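Local coordinates for N-(5'-phosphoribosyl)anthranilate isomerase (Jonesia denitrificans, PDB 4WUI), which probably catalyses the isomerisation of N-(5-phospho-beta-D-ribosyl)anthranilate to 1-(2-carboxyphenylamino)-1-deoxy-D-ribulose 5-phosphate in tryptophan biosynthesis, at residues A141-R146 / G150-A155; E122-L127 / S171-D176; H15-A20 / T49-C54; Y5-G10 / V59-T64. One frame throughout, in Å; residues are numbered along the deposited sequence.

Contact 1: A141-R146 / G150-A155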
loop_
_atom_site.group_PDB
_atom_site.type_symbol
_atom_site.label_atom_id
_atom_site.label_comp_id
_atom_site.label_asym_id
_atom_site.label_seq_id
_atom_site.Cartn_x
_atom_site.Cartn_y
_atom_site.Cartn_z
ATOM N N ALA A 141 20.316 -5.368 1.884
ATOM C CA ALA A 141 21.224 -4.639 1.025
ATOM C C ALA A 141 20.535 -4.007 -0.156
ATOM O O ALA A 141 21.057 -3.047 -0.734
ATOM C CB ALA A 141 22.332 -5.506 0.543
ATOM N N ALA A 142 19.383 -4.547 -0.566
ATOM C CA ALA A 142 18.647 -4.010 -1.709
ATOM C C ALA A 142 18.012 -2.643 -1.412
ATOM O O ALA A 142 17.605 -1.940 -2.351
ATOM C CB ALA A 142 17.591 -4.993 -2.158
ATOM N N LEU A 143 17.871 -2.300 -0.129
ATOM C CA LEU A 143 17.259 -1.029 0.279
ATOM C C LEU A 143 18.447 -0.166 0.757
ATOM O O LEU A 143 19.113 0.447 -0.075
ATOM C CB LEU A 143 16.157 -1.243 1.326
ATOM C CG LEU A 143 14.742 -1.655 0.850
ATOM C CD1 LEU A 143 14.105 -0.625 -0.036
ATOM C CD2 LEU A 143 14.761 -2.997 0.188
ATOM N N ALA A 144 18.738 -0.177 2.058
ATOM C CA ALA A 144 19.999 0.343 2.596
ATOM C C ALA A 144 20.141 1.829 2.246
ATOM O O ALA A 144 19.278 2.610 2.647
ATOM C CB ALA A 144 21.165 -0.561 2.155
ATOM N N HIS A 145 21.191 2.220 1.519
ATOM C CA HIS A 145 21.379 3.632 1.200
ATOM C C HIS A 145 20.246 4.235 0.377
ATOM O O HIS A 145 20.146 5.454 0.290
ATOM C CB HIS A 145 22.723 3.890 0.514
ATOM C CG HIS A 145 22.837 3.354 -0.874
ATOM N ND1 HIS A 145 23.303 2.085 -1.156
ATOM C CD2 HIS A 145 22.527 3.913 -2.067
ATOM C CE1 HIS A 145 23.263 1.883 -2.464
ATOM N NE2 HIS A 145 22.811 2.982 -3.033
ATOM N N ARG A 146 19.410 3.397 -0.230
ATOM C CA ARG A 146 18.300 3.868 -1.054
ATOM C C ARG A 146 17.060 4.210 -0.235
ATOM O O ARG A 146 16.090 4.752 -0.783
ATOM C CB ARG A 146 17.912 2.805 -2.060
ATOM C CG ARG A 146 19.030 2.365 -2.951
ATOM C CD ARG A 146 18.630 1.123 -3.719
ATOM N NE ARG A 146 19.762 0.500 -4.388
ATOM C CZ ARG A 146 20.656 -0.299 -3.796
ATOM N NH1 ARG A 146 20.577 -0.588 -2.498
ATOM N NH2 ARG A 146 21.639 -0.833 -4.521
ATOM N N GLY A 150 12.053 10.563 4.059
ATOM C CA GLY A 150 10.703 11.027 4.358
ATOM C C GLY A 150 9.719 9.886 4.636
ATOM O O GLY A 150 10.090 8.777 5.039
ATOM N N ARG A 151 8.445 10.157 4.406
ATOM C CA ARG A 151 7.369 9.203 4.677
ATOM C C ARG A 151 7.270 8.214 3.519
ATOM O O ARG A 151 7.047 8.609 2.380
ATOM C CB ARG A 151 6.050 9.967 4.852
ATOM C CG ARG A 151 6.111 11.005 5.988
ATOM C CD ARG A 151 4.810 11.770 6.238
ATOM N NE ARG A 151 4.481 12.638 5.121
ATOM C CZ ARG A 151 3.785 13.758 5.219
ATOM N NH1 ARG A 151 3.283 14.162 6.370
ATOM N NH2 ARG A 151 3.622 14.476 4.129
ATOM N N TRP A 152 7.455 6.933 3.816
ATOM C CA TRP A 152 7.460 5.918 2.772
ATOM C C TRP A 152 6.943 4.601 3.286
ATOM O O TRP A 152 7.008 4.309 4.478
ATOM C CB TRP A 152 8.870 5.737 2.162
ATOM C CG TRP A 152 9.903 5.100 3.034
ATOM C CD1 TRP A 152 10.524 5.619 4.120
ATOM C CD2 TRP A 152 10.472 3.794 2.838
ATOM N NE1 TRP A 152 11.420 4.731 4.637
ATOM C CE2 TRP A 152 11.428 3.608 3.848
ATOM C CE3 TRP A 152 10.281 2.772 1.886
ATOM C CZ2 TRP A 152 12.245 2.486 3.903
ATOM C CZ3 TRP A 152 11.068 1.662 1.955
ATOM C CH2 TRP A 152 12.028 1.510 2.958
ATOM N N LEU A 153 6.438 3.789 2.361
ATOM C CA LEU A 153 6.069 2.397 2.654
ATOM C C LEU A 153 6.939 1.466 1.862
ATOM O O LEU A 153 7.140 1.654 0.661
ATOM C CB LEU A 153 4.600 2.093 2.322
ATOM C CG LEU A 153 3.548 2.979 2.987
ATOM C CD1 LEU A 153 2.146 2.568 2.529
ATOM C CD2 LEU A 153 3.646 2.988 4.498
ATOM N N LEU A 154 7.425 0.428 2.533
ATOM C CA LEU A 154 8.119 -0.670 1.898
ATOM C C LEU A 154 7.102 -1.702 1.431
ATOM O O LEU A 154 6.251 -2.136 2.193
ATOM C CB LEU A 154 9.050 -1.329 2.927
ATOM C CG LEU A 154 9.781 -2.585 2.494
ATOM C CD1 LEU A 154 10.782 -2.306 1.393
ATOM C CD2 LEU A 154 10.449 -3.274 3.699
ATOM N N ALA A 155 7.259 -2.142 0.195
ATOM C CA ALA A 155 6.555 -3.288 -0.343
ATOM C C ALA A 155 7.561 -4.203 -1.003
ATOM O O ALA A 155 8.674 -3.783 -1.358
ATOM C CB ALA A 155 5.504 -2.861 -1.336
#
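L143 packs against W152 and L154 on the outer face of strand 152-155 of the (beta/alpha)8 barrel. Between strand 124-128 and this strand the chain forms a loop with short 3-10 turns, and residues 141-146 lie where a canonical barrel carries its sixth helix. The join is small and wholly apolar. One leucine reaches in from the loop, its CG placed beside the backbone N and anti to the carbonyl carbon (chi1 -82°). Its CD1 meets L154 CD1 at 4.0 Å, and the same L154 methyl lies 4.0 Å from L143 CG, so the two branched ends engage over two carbons. L143 CD1 also comes obliquely to the six-membered end of the W152 indole, with CH2 4.2 Å away. All three residues are buried. L127 and, from helix 163-170, T170 also touch both L143 and W152.

The other side of the loop faces outward, toward solvent. A141 and H145 are exposed, and A142, A144 and R146 are partly so. Here polar bonds within the turn set the shape. The R146 guanidinium folds back over the turn, with H145 CE1 3.5 Å above one of its faces, and NH1 makes a weak bond to A141 O. The carbonyl of L143 is gripped twice: R146 N (3.0 Å) and R146 NH1 (3.0 Å) reach L143 O from opposite faces of its plane.

Contact 2: E122-L127 / S171-D176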
loop_
_atom_site.group_PDB
_atom_site.type_symbol
_atom_site.label_atom_id
_atom_site.label_comp_id
_atom_site.label_asym_id
_atom_site.label_seq_id
_atom_site.Cartn_x
_atom_site.Cartn_y
_atom_site.Cartn_z
ATOM N N GLU A 122 3.761 14.503 -3.795
ATOM C CA GLU A 122 3.169 13.398 -3.048
ATOM C C GLU A 122 3.439 13.536 -1.549
ATOM O O GLU A 122 4.453 14.066 -1.101
ATOM C CB GLU A 122 3.687 12.080 -3.564
ATOM C CG GLU A 122 5.106 11.761 -3.217
ATOM C CD GLU A 122 6.172 12.379 -4.108
ATOM O OE1 GLU A 122 5.907 13.208 -5.008
ATOM O OE2 GLU A 122 7.358 12.007 -3.888
ATOM N N GLU A 123 2.506 13.006 -0.773
ATOM C CA GLU A 123 2.594 12.895 0.660
ATOM C C GLU A 123 3.549 11.793 1.115
ATOM O O GLU A 123 4.153 11.869 2.185
ATOM C CB GLU A 123 1.159 12.518 1.143
ATOM C CG GLU A 123 1.001 12.276 2.599
ATOM C CD GLU A 123 -0.447 11.932 2.879
ATOM O OE1 GLU A 123 -1.270 12.850 2.875
ATOM O OE2 GLU A 123 -0.770 10.761 3.141
ATOM N N LEU A 124 3.613 10.732 0.322
ATOM C CA LEU A 124 4.273 9.497 0.701
ATOM C C LEU A 124 4.688 8.783 -0.572
ATOM O O LEU A 124 4.005 8.879 -1.600
ATOM C CB LEU A 124 3.288 8.676 1.531
ATOM C CG LEU A 124 3.712 7.260 1.925
ATOM C CD1 LEU A 124 3.096 6.889 3.254
ATOM C CD2 LEU A 124 3.349 6.223 0.856
ATOM N N LEU A 125 5.798 8.063 -0.487
ATOM C CA LEU A 125 6.318 7.228 -1.549
ATOM C C LEU A 125 6.229 5.745 -1.150
ATOM O O LEU A 125 6.661 5.382 -0.054
ATOM C CB LEU A 125 7.782 7.599 -1.760
ATOM C CG LEU A 125 8.567 6.950 -2.858
ATOM C CD1 LEU A 125 7.970 7.225 -4.196
ATOM C CD2 LEU A 125 9.992 7.491 -2.818
ATOM N N LEU A 126 5.671 4.917 -2.023
ATOM C CA LEU A 126 5.630 3.486 -1.804
ATOM C C LEU A 126 6.721 2.907 -2.711
ATOM O O LEU A 126 6.698 3.127 -3.934
ATOM C CB LEU A 126 4.232 2.964 -2.086
ATOM C CG LEU A 126 4.058 1.476 -1.848
ATOM C CD1 LEU A 126 2.601 1.203 -1.569
ATOM C CD2 LEU A 126 4.484 0.706 -3.064
ATOM N N LEU A 127 7.686 2.215 -2.103
ATOM C CA LEU A 127 8.825 1.654 -2.810
ATOM C C LEU A 127 8.720 0.141 -2.808
ATOM O O LEU A 127 8.769 -0.483 -1.742
ATOM C CB LEU A 127 10.113 2.084 -2.135
ATOM C CG LEU A 127 11.407 1.627 -2.771
ATOM C CD1 LEU A 127 11.481 2.109 -4.202
ATOM C CD2 LEU A 127 12.588 2.154 -1.918
ATOM N N SER A 171 13.947 -1.183 8.773
ATOM C CA SER A 171 13.360 -0.091 9.573
ATOM C C SER A 171 12.586 0.914 8.703
ATOM O O SER A 171 12.817 2.101 8.756
ATOM C CB SER A 171 14.455 0.619 10.398
ATOM O OG SER A 171 15.149 -0.286 11.232
ATOM N N PRO A 172 11.621 0.431 7.912
ATOM C CA PRO A 172 10.867 1.350 7.063
ATOM C C PRO A 172 9.904 2.206 7.873
ATOM O O PRO A 172 9.480 1.816 8.956
ATOM C CB PRO A 172 10.081 0.416 6.145
ATOM C CG PRO A 172 9.799 -0.761 7.052
ATOM C CD PRO A 172 11.082 -0.926 7.881
ATOM N N TRP A 173 9.463 3.324 7.311
ATOM C CA TRP A 173 8.462 4.159 7.933
ATOM C C TRP A 173 7.123 3.416 8.057
ATOM O O TRP A 173 6.362 3.628 9.011
ATOM C CB TRP A 173 8.360 5.463 7.123
ATOM C CG TRP A 173 7.546 6.562 7.680
ATOM C CD1 TRP A 173 8.027 7.618 8.389
ATOM C CD2 TRP A 173 6.133 6.792 7.540
ATOM N NE1 TRP A 173 7.029 8.486 8.695
ATOM C CE2 TRP A 173 5.848 8.012 8.190
ATOM C CE3 TRP A 173 5.098 6.107 6.887
ATOM C CZ2 TRP A 173 4.566 8.549 8.214
ATOM C CZ3 TRP A 173 3.825 6.645 6.935
ATOM C CH2 TRP A 173 3.572 7.841 7.589
ATOM N N GLY A 174 6.830 2.542 7.095
ATOM C CA GLY A 174 5.672 1.681 7.137
ATOM C C GLY A 174 5.828 0.581 6.098
ATOM O O GLY A 174 6.833 0.531 5.370
ATOM N N VAL A 175 4.821 -0.295 6.033
ATOM C CA VAL A 175 4.829 -1.426 5.099
ATOM C C VAL A 175 3.482 -1.516 4.388
ATOM O O VAL A 175 2.445 -1.080 4.913
ATOM C CB VAL A 175 5.142 -2.773 5.814
ATOM C CG1 VAL A 175 6.566 -2.781 6.335
ATOM C CG2 VAL A 175 4.138 -3.056 6.931
ATOM N N ASP A 176 3.525 -2.109 3.206
ATOM C CA ASP A 176 2.356 -2.388 2.376
ATOM C C ASP A 176 2.384 -3.863 2.024
ATOM O O ASP A 176 3.427 -4.379 1.617
ATOM C CB ASP A 176 2.452 -1.539 1.099
ATOM C CG ASP A 176 1.179 -1.530 0.265
ATOM O OD1 ASP A 176 0.191 -0.936 0.719
ATOM O OD2 ASP A 176 1.165 -2.071 -0.849
#
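L126 and D176 both carry CG anti to the backbone N (chi1 -178° and -169°), which sends the two side chains toward each other through the interior of the (beta/alpha)8 barrel. L124 and W173 adopt the same first torsion one layer nearer the N-terminal ends of the strands. Strands 124-128 and 174-177 are not neighbours in the sheet: strand 152-155 runs between them, and no hydrogen bond joins the two segments directly. Side chains alone bridge the gap, at two levels.

In the outer level L124 CD1 approaches the six-membered part of the W173 indole obliquely, 3.8 Å from CZ3. The pair lies at the N-terminal end of the barrel, with L124 buried and the indole partly exposed. W173 also packs on W152 and R151, and L124 on W104 and L153, which ties the pair to the strands around it.

Deeper in, D176 crosses L126 at about a right angle. Its carboxylate forms a salt bridge to K7 through OD1, and a bound citrate, probably from the crystallisation liquor, lies about 3 Å from the side chain. L126 has been modelled in two conformers, so its contact is less certain. In the one described here the CD1 methyl of L126 sits over the flat of the D176 carboxylate, 3.6 Å from both CG and OD2.

Contact 3: H15-A20 / T49-C54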
loop_
_atom_site.group_PDB
_atom_site.type_symbol
_atom_site.label_atom_id
_atom_site.label_comp_id
_atom_site.label_asym_id
_atom_site.label_seq_id
_atom_site.Cartn_x
_atom_site.Cartn_y
_atom_site.Cartn_z
ATOM N N HIS A 15 -15.519 -9.326 4.461
ATOM C CA HIS A 15 -14.867 -10.333 5.279
ATOM C C HIS A 15 -13.408 -9.914 5.553
ATOM O O HIS A 15 -12.903 -10.060 6.668
ATOM C CB HIS A 15 -14.931 -11.653 4.505
ATOM C CG HIS A 15 -14.569 -12.848 5.298
ATOM N ND1 HIS A 15 -13.481 -13.665 5.043
ATOM C CD2 HIS A 15 -15.222 -13.411 6.336
ATOM C CE1 HIS A 15 -13.481 -14.674 5.904
ATOM N NE2 HIS A 15 -14.506 -14.520 6.709
ATOM N N ALA A 16 -12.740 -9.382 4.536
ATOM C CA ALA A 16 -11.368 -8.886 4.676
ATOM C C ALA A 16 -11.304 -7.575 5.449
ATOM O O ALA A 16 -10.407 -7.401 6.274
ATOM C CB ALA A 16 -10.737 -8.755 3.319
ATOM N N ILE A 17 -12.227 -6.660 5.194
ATOM C CA ILE A 17 -12.265 -5.407 5.937
ATOM C C ILE A 17 -12.407 -5.688 7.421
ATOM O O ILE A 17 -11.715 -5.042 8.232
ATOM C CB ILE A 17 -13.384 -4.468 5.435
ATOM C CG1 ILE A 17 -13.048 -3.970 4.009
ATOM C CG2 ILE A 17 -13.583 -3.293 6.385
ATOM C CD1 ILE A 17 -14.130 -3.133 3.368
ATOM N N ASP A 18 -13.281 -6.626 7.798
ATOM C CA ASP A 18 -13.458 -6.939 9.196
ATOM C C ASP A 18 -12.147 -7.388 9.831
ATOM O O ASP A 18 -11.830 -7.001 10.974
ATOM C CB ASP A 18 -14.501 -8.067 9.357
ATOM C CG ASP A 18 -15.920 -7.618 9.106
ATOM O OD1 ASP A 18 -16.155 -6.399 9.076
ATOM O OD2 ASP A 18 -16.791 -8.501 8.946
ATOM N N ALA A 19 -11.378 -8.209 9.124
ATOM C CA ALA A 19 -10.091 -8.668 9.654
ATOM C C ALA A 19 -9.112 -7.506 9.785
ATOM O O ALA A 19 -8.345 -7.423 10.752
ATOM C CB ALA A 19 -9.523 -9.752 8.765
ATOM N N ALA A 20 -9.093 -6.622 8.804
ATOM C CA ALA A 20 -8.210 -5.468 8.852
ATOM C C ALA A 20 -8.565 -4.545 10.034
ATOM O O ALA A 20 -7.668 -4.030 10.714
ATOM C CB ALA A 20 -8.288 -4.734 7.535
ATOM N N THR A 49 -15.759 1.507 0.741
ATOM C CA THR A 49 -15.137 2.619 1.423
ATOM C C THR A 49 -16.004 3.134 2.550
ATOM O O THR A 49 -15.505 3.466 3.626
ATOM C CB THR A 49 -14.819 3.752 0.420
ATOM O OG1 THR A 49 -13.827 3.285 -0.508
ATOM C CG2 THR A 49 -14.306 5.013 1.059
ATOM N N ALA A 50 -17.315 3.184 2.321
ATOM C CA ALA A 50 -18.235 3.724 3.298
ATOM C C ALA A 50 -18.333 2.851 4.535
ATOM O O ALA A 50 -18.780 3.317 5.570
ATOM C CB ALA A 50 -19.609 3.909 2.681
ATOM N N THR A 51 -17.918 1.593 4.453
ATOM C CA THR A 51 -17.989 0.703 5.619
ATOM C C THR A 51 -16.773 0.823 6.538
ATOM O O THR A 51 -16.809 0.285 7.624
ATOM C CB THR A 51 -18.128 -0.779 5.228
ATOM O OG1 THR A 51 -16.910 -1.291 4.686
ATOM C CG2 THR A 51 -19.276 -1.001 4.230
ATOM N N VAL A 52 -15.706 1.481 6.107
ATOM C CA VAL A 52 -14.461 1.561 6.877
ATOM C C VAL A 52 -14.572 2.733 7.873
ATOM O O VAL A 52 -15.006 3.824 7.494
ATOM C CB VAL A 52 -13.269 1.768 5.915
ATOM C CG1 VAL A 52 -11.972 1.899 6.702
ATOM C CG2 VAL A 52 -13.176 0.639 4.927
ATOM N N ASP A 53 -14.178 2.527 9.122
ATOM C CA ASP A 53 -14.287 3.642 10.090
ATOM C C ASP A 53 -13.115 4.621 9.994
ATOM O O ASP A 53 -12.205 4.442 9.179
ATOM C CB ASP A 53 -14.539 3.167 11.522
ATOM C CG ASP A 53 -13.315 2.600 12.207
ATOM O OD1 ASP A 53 -12.169 2.738 11.709
ATOM O OD2 ASP A 53 -13.514 2.025 13.303
ATOM N N CYS A 54 -13.125 5.668 10.828
ATOM C CA CYS A 54 -12.186 6.770 10.667
ATOM C C CYS A 54 -10.820 6.432 11.240
ATOM O O CYS A 54 -9.926 7.284 11.220
ATOM C CB CYS A 54 -12.701 8.057 11.319
ATOM S SG CYS A 54 -12.661 7.991 13.159
#
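This is a small, partly buried packing contact in the outer layer of the barrel, where helix 14-22 meets the chain leaving helix 42-50. The backbones come closest at I17 and V52, whose CA atoms are 7.4 Å apart. A single side chain carries the contact from the helix. I17 holds CG1 beside the backbone N (chi1 -68°) and runs on extended, so that its CD1 methyl lies at the tip of a straight arm. The I17 side chain crosses those of T51 and V52 at about a right angle, its CD1 3.6 Å from T51 OG1 and 4.2 Å from V52 CG2.

The T51 hydroxyl is engaged elsewhere, in a hydrogen bond with L48 O of the preceding helical turn, so toward I17 it offers only van der Waals contact. T51 is exposed and forms the outer margin, while I17 is buried. Beneath them F30 of strand 27-32 touches both I17 and V52. A polar link lies close by: Q21 OE1 accepts from D53 N and joins helix 14-22 to the turn a second time. A helix packing on the chain that leaves the next helix, over the strand that connects the two, is typical of the outer helical shell of a (beta/alpha)8 barrel.

Contact 4: Y5-G10 / V59-T64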
loop_
_atom_site.group_PDB
_atom_site.type_symbol
_atom_site.label_atom_id
_atom_site.label_comp_id
_atom_site.label_asym_id
_atom_site.label_seq_id
_atom_site.Cartn_x
_atom_site.Cartn_y
_atom_site.Cartn_z
ATOM N N TYR A 5 3.611 2.276 10.112
ATOM C CA TYR A 5 2.325 2.318 9.413
ATOM C C TYR A 5 2.106 1.023 8.634
ATOM O O TYR A 5 3.001 0.594 7.929
ATOM C CB TYR A 5 2.333 3.512 8.494
ATOM C CG TYR A 5 1.033 3.922 7.855
ATOM C CD1 TYR A 5 0.238 4.922 8.396
ATOM C CD2 TYR A 5 0.609 3.376 6.671
ATOM C CE1 TYR A 5 -0.900 5.389 7.770
ATOM C CE2 TYR A 5 -0.542 3.822 6.034
ATOM C CZ TYR A 5 -1.283 4.847 6.578
ATOM O OH TYR A 5 -2.344 5.307 5.862
ATOM N N ILE A 6 0.922 0.424 8.760
ATOM C CA ILE A 6 0.614 -0.833 8.073
ATOM C C ILE A 6 -0.578 -0.648 7.146
ATOM O O ILE A 6 -1.680 -0.338 7.607
ATOM C CB ILE A 6 0.315 -1.973 9.053
ATOM C CG1 ILE A 6 1.542 -2.260 9.935
ATOM C CG2 ILE A 6 -0.123 -3.214 8.292
ATOM C CD1 ILE A 6 1.289 -3.261 11.078
ATOM N N LYS A 7 -0.338 -0.857 5.856
ATOM C CA LYS A 7 -1.388 -0.866 4.848
ATOM C C LYS A 7 -1.575 -2.272 4.306
ATOM O O LYS A 7 -0.613 -2.920 3.911
ATOM C CB LYS A 7 -1.033 0.064 3.690
ATOM C CG LYS A 7 -2.087 0.021 2.574
ATOM C CD LYS A 7 -1.984 1.220 1.666
ATOM C CE LYS A 7 -2.628 1.035 0.341
ATOM N NZ LYS A 7 -1.695 0.432 -0.646
ATOM N N VAL A 8 -2.833 -2.706 4.254
ATOM C CA VAL A 8 -3.208 -3.904 3.520
ATOM C C VAL A 8 -3.877 -3.427 2.239
ATOM O O VAL A 8 -4.832 -2.644 2.277
ATOM C CB VAL A 8 -4.137 -4.806 4.323
ATOM C CG1 VAL A 8 -4.342 -6.096 3.555
ATOM C CG2 VAL A 8 -3.544 -5.074 5.720
ATOM N N CYS A 9 -3.343 -3.875 1.110
ATOM C CA CYS A 9 -3.787 -3.392 -0.186
ATOM C C CYS A 9 -4.594 -4.438 -0.924
ATOM O O CYS A 9 -4.375 -5.623 -0.778
ATOM C CB CYS A 9 -2.587 -2.967 -1.034
ATOM S SG CYS A 9 -3.090 -1.864 -2.382
ATOM N N GLY A 10 -5.505 -3.999 -1.769
ATOM C CA GLY A 10 -6.214 -4.925 -2.618
ATOM C C GLY A 10 -7.277 -5.747 -1.924
ATOM O O GLY A 10 -7.408 -6.939 -2.208
ATOM N N VAL A 59 -7.681 4.033 0.649
ATOM C CA VAL A 59 -6.795 4.381 -0.435
ATOM C C VAL A 59 -7.340 3.811 -1.731
ATOM O O VAL A 59 -7.536 2.601 -1.850
ATOM C CB VAL A 59 -5.368 3.828 -0.180
ATOM C CG1 VAL A 59 -4.419 4.312 -1.267
ATOM C CG2 VAL A 59 -4.863 4.197 1.211
ATOM N N LEU A 60 -7.573 4.678 -2.713
ATOM C CA LEU A 60 -7.893 4.259 -4.074
ATOM C C LEU A 60 -6.583 4.051 -4.801
ATOM O O LEU A 60 -5.770 4.975 -4.899
ATOM C CB LEU A 60 -8.729 5.317 -4.790
ATOM C CG LEU A 60 -8.984 5.049 -6.261
ATOM C CD1 LEU A 60 -9.854 3.793 -6.435
ATOM C CD2 LEU A 60 -9.649 6.220 -6.926
ATOM N N VAL A 61 -6.377 2.836 -5.317
ATOM C CA VAL A 61 -5.135 2.479 -5.987
ATOM C C VAL A 61 -5.397 2.309 -7.475
ATOM O O VAL A 61 -6.193 1.454 -7.862
ATOM C CB VAL A 61 -4.552 1.175 -5.384
ATOM C CG1 VAL A 61 -3.280 0.799 -6.061
ATOM C CG2 VAL A 61 -4.368 1.299 -3.881
ATOM N N VAL A 62 -4.772 3.145 -8.306
ATOM C CA VAL A 62 -4.955 3.107 -9.745
ATOM C C VAL A 62 -3.632 2.880 -10.463
ATOM O O VAL A 62 -2.546 3.111 -9.921
ATOM C CB VAL A 62 -5.627 4.403 -10.273
ATOM C CG1 VAL A 62 -7.055 4.493 -9.779
ATOM C CG2 VAL A 62 -4.832 5.642 -9.842
ATOM N N ALA A 63 -3.735 2.439 -11.706
ATOM C CA ALA A 63 -2.572 2.101 -12.520
ATOM C C ALA A 63 -2.650 2.633 -13.947
ATOM O O ALA A 63 -1.667 3.156 -14.462
ATOM C CB ALA A 63 -2.370 0.584 -12.546
ATOM N N THR A 64 -3.808 2.476 -14.597
ATOM C CA THR A 64 -3.979 2.735 -16.019
ATOM C C THR A 64 -5.110 3.728 -16.284
ATOM O O THR A 64 -5.457 3.989 -17.426
ATOM C CB THR A 64 -4.245 1.395 -16.786
ATOM O OG1 THR A 64 -5.315 0.695 -16.166
ATOM C CG2 THR A 64 -2.985 0.540 -16.794
#
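The core of the (beta/alpha)8 barrel is filled here by inward-pointing side chains of strands 5-8 and 57-62, joined by C9 from the loop just after the first. Strand 27-32 separates the two strands in the sheet, so the contact is made by side chains without a hydrogen bond between the segments. K7 lays the aliphatic end of its chain against V59: CE is 3.9 Å from V59 CB and 4.0 Å from V59 CG2, so the lysine methylene rests on the branch point of the valine and not on one methyl alone. At chi4 (-88°) the chain bends, turning the ammonium to D176 and to Q83 OE1. These partners hold the buried NZ, which passes V61 CG2 at 4.3 Å.

Nearer the C-terminal ends of the strands, C9 SG packs on that same V61 methyl, CG2, at 3.7 Å. Bound citrate, probably from the crystallisation liquor, lies about 5 Å from the C9 side chain. K188 NZ bonds to the carbonyls of C9 and G10 and fixes the loop as it leaves the strand. A lysine passing two valines in the interior, with citrate near the C-terminal ends of the strands, is consistent with the floor of the active-site pocket in a TIM-barrel enzyme.

In the fold
Contacts 1, 2 and 4 all draw on the same closed sheet, whereas contact 3 belongs to its helical cover. Strand 152-155 of contact 1 fills the gap bridged by contact 2, bonding to one side through L153 O and L127 N (2.9 Å) and to the other through L154 N and G174 O (2.9 Å). Contacts 2 and 4 meet where strands 174-177 and 5-8 close the barrel, tied there by D176 OD1 and K7 NZ at 2.7 Å. Citrate lies near D176 and C9, and so probably marks the pocket. Contact 3 approaches contact 4 to about 5 Å between nearest atoms, while contacts 1 and 3 have centres 28 Å apart.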